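Local coordinates for protein phosphoserine phosphatase RsbX (Bacillus subtilis, PDB 3W42) that dephosphorylates the stressosome protein RsbS as a manganese-binding PPM-type phosphatase and so acts as a negative regulator of sigma-B activity, at residues 101-106 with 140-145. Residues are numbered along the deposited sequence; the frame is centred on the assembly and turned at random. Where two conformers were deposited one is given.
Sequences QFTYCS and THTATY
Phe-102 and Ala-143, then Tyr-104 and His-141, form the hydrogen-bonded pairs that join strands 101-106 and 140-144 antiparallel. Phe-102 N gives a nearly straight bond to Ala-143 O (2.9 Å), and Ala-143 N returns one to Phe-102 O. The bond from Tyr-104 N to His-141 O is more bent, at 143°. CA-H...O contacts fill the intervening positions, among them Thr-103 CA to His-141 O at 3.1 Å.

Side-chain contacts on one face gather around Phe-102. Its CG sits between the backbone N and the carbonyl carbon (chi1 73°), which carries the ring across to strand 140-144 and CE2 to 3.8 Å from Ala-143 CB. In one His-141 conformer, Phe-102 CE1 meets the imidazole edge, 3.6 Å from His-141 CD2, the ring planes inclined at 37°. His-141 also stacks on Phe-122, while Phe-102 rests on Leu-93 and Ile-95.

Threonines mark the other face. Thr-103 and Thr-142 lie side by side, CG2 of Thr-103 being 3.5 Å from Thr-142 OG1. The extended Gln-101 chain crosses Thr-142 CG2, and in one Thr-144 conformer a water links Gln-101 OE1 (2.8 Å) to Thr-144 OG1. Thr-140 OG1 bonds to Glu-72 of helix 71-81.

Strand 140-144 is an edge strand of the five-stranded sheet in the PPM-type sandwich, fastened by backbone bonds, with a largely aromatic face and a threonine-rich, partly hydrated one.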
loop_
_atom_site.group_PDB
_atom_site.type_symbol
_atom_site.label_atom_id
_atom_site.label_comp_id
_atom_site.label_asym_id
_atom_site.label_seq_id
_atom_site.Cartn_x
_atom_site.Cartn_y
_atom_site.Cartn_z
ATOM N N GLN A 101 -12.155 7.042 9.878
ATOM C CA GLN A 101 -11.665 8.015 8.906
ATOM C C GLN A 101 -10.322 7.509 8.351
ATOM O O GLN A 101 -9.473 7.056 9.102
ATOM C CB GLN A 101 -11.484 9.367 9.528
ATOM C CG GLN A 101 -11.216 10.465 8.450
ATOM C CD GLN A 101 -11.219 11.864 9.010
ATOM O OE1 GLN A 101 -12.172 12.660 8.737
ATOM N NE2 GLN A 101 -10.164 12.215 9.731
ATOM N N PHE A 102 -10.123 7.633 7.046
ATOM C CA PHE A 102 -8.827 7.388 6.482
ATOM C C PHE A 102 -8.292 8.585 5.777
ATOM O O PHE A 102 -9.048 9.441 5.288
ATOM C CB PHE A 102 -8.852 6.126 5.573
ATOM C CG PHE A 102 -9.541 6.281 4.260
ATOM C CD1 PHE A 102 -8.886 6.720 3.143
ATOM C CD2 PHE A 102 -10.893 5.967 4.161
ATOM C CE1 PHE A 102 -9.481 6.815 1.965
ATOM C CE2 PHE A 102 -11.556 6.040 2.919
ATOM C CZ PHE A 102 -10.788 6.420 1.837
ATOM N N THR A 103 -6.958 8.637 5.671
ATOM C CA THR A 103 -6.284 9.663 4.929
ATOM C C THR A 103 -5.240 8.920 4.020
ATOM O O THR A 103 -4.627 7.931 4.436
ATOM C CB THR A 103 -5.604 10.654 5.798
ATOM O OG1 THR A 103 -4.803 10.030 6.798
ATOM C CG2 THR A 103 -6.594 11.638 6.450
ATOM N N TYR A 104 -5.064 9.412 2.818
ATOM C CA TYR A 104 -4.282 8.726 1.804
ATOM C C TYR A 104 -3.558 9.691 0.937
ATOM O O TYR A 104 -4.136 10.689 0.456
ATOM C CB TYR A 104 -5.246 7.864 0.918
ATOM C CG TYR A 104 -4.569 7.108 -0.180
ATOM C CD1 TYR A 104 -3.768 5.992 0.131
ATOM C CD2 TYR A 104 -4.649 7.518 -1.501
ATOM C CE1 TYR A 104 -3.139 5.283 -0.892
ATOM C CE2 TYR A 104 -3.989 6.812 -2.520
ATOM C CZ TYR A 104 -3.242 5.694 -2.187
ATOM O OH TYR A 104 -2.577 4.964 -3.138
ATOM N N CYS A 105 -2.281 9.416 0.652
ATOM C CA CYS A 105 -1.494 10.224 -0.250
ATOM C C CYS A 105 -0.560 9.293 -0.996
ATOM O O CYS A 105 0.039 8.395 -0.409
ATOM C CB CYS A 105 -0.748 11.297 0.470
ATOM S SG CYS A 105 0.088 12.521 -0.540
ATOM N N SER A 106 -0.382 9.545 -2.293
ATOM C CA SER A 106 0.365 8.670 -3.188
ATOM C C SER A 106 1.007 9.461 -4.296
ATOM O O SER A 106 0.447 10.473 -4.767
ATOM C CB SER A 106 -0.636 7.666 -3.739
ATOM O OG SER A 106 -0.069 6.792 -4.679
ATOM N N THR A 140 -3.931 14.859 -1.006
ATOM C CA THR A 140 -4.327 14.020 0.075
ATOM C C THR A 140 -5.811 13.826 0.062
ATOM O O THR A 140 -6.585 14.811 -0.007
ATOM C CB THR A 140 -3.860 14.611 1.407
ATOM O OG1 THR A 140 -2.436 14.647 1.412
ATOM C CG2 THR A 140 -4.408 13.739 2.593
ATOM N N HIS A 141 -6.262 12.602 0.201
ATOM C CA HIS A 141 -7.702 12.268 0.316
ATOM C C HIS A 141 -8.015 11.972 1.748
ATOM O O HIS A 141 -7.287 11.258 2.445
ATOM C CB HIS A 141 -8.075 11.025 -0.528
ATOM C CG HIS A 141 -9.551 10.674 -0.615
ATOM N ND1 HIS A 141 -10.381 11.350 -1.463
ATOM C CD2 HIS A 141 -10.313 9.714 -0.017
ATOM C CE1 HIS A 141 -11.602 10.843 -1.372
ATOM N NE2 HIS A 141 -11.584 9.832 -0.534
ATOM N N THR A 142 -9.118 12.515 2.217
ATOM C CA THR A 142 -9.648 12.268 3.562
ATOM C C THR A 142 -11.099 11.843 3.420
ATOM O O THR A 142 -11.858 12.566 2.800
ATOM C CB THR A 142 -9.575 13.590 4.425
ATOM O OG1 THR A 142 -8.227 14.057 4.435
ATOM C CG2 THR A 142 -10.101 13.373 5.831
ATOM N N ALA A 143 -11.497 10.718 3.984
ATOM C CA ALA A 143 -12.842 10.243 3.875
ATOM C C ALA A 143 -13.193 9.359 5.045
ATOM O O ALA A 143 -12.363 8.769 5.679
ATOM C CB ALA A 143 -13.066 9.539 2.555
ATOM N N THR A 144 -14.497 9.189 5.248
ATOM C CA THR A 144 -15.047 8.232 6.209
ATOM C C THR A 144 -15.295 6.922 5.502
ATOM O O THR A 144 -15.776 6.903 4.381
ATOM C CB THR A 144 -16.360 8.835 6.759
ATOM O OG1 THR A 144 -16.028 10.098 7.347
ATOM C CG2 THR A 144 -17.048 7.973 7.794
ATOM N N TYR A 145 -15.036 5.811 6.132
ATOM C CA TYR A 145 -15.384 4.488 5.646
ATOM C C TYR A 145 -16.531 3.944 6.501
ATOM O O TYR A 145 -16.670 4.241 7.655
ATOM C CB TYR A 145 -14.197 3.506 5.580
ATOM C CG TYR A 145 -13.636 3.137 6.916
ATOM C CD1 TYR A 145 -14.118 2.068 7.646
ATOM C CD2 TYR A 145 -12.586 3.857 7.462
ATOM C CE1 TYR A 145 -13.605 1.711 8.842
ATOM C CE2 TYR A 145 -12.076 3.510 8.749
ATOM C CZ TYR A 145 -12.549 2.445 9.408
ATOM O OH TYR A 145 -11.998 2.115 10.618
HETATM O O HOH W 1 -14.066 12.282 6.691
#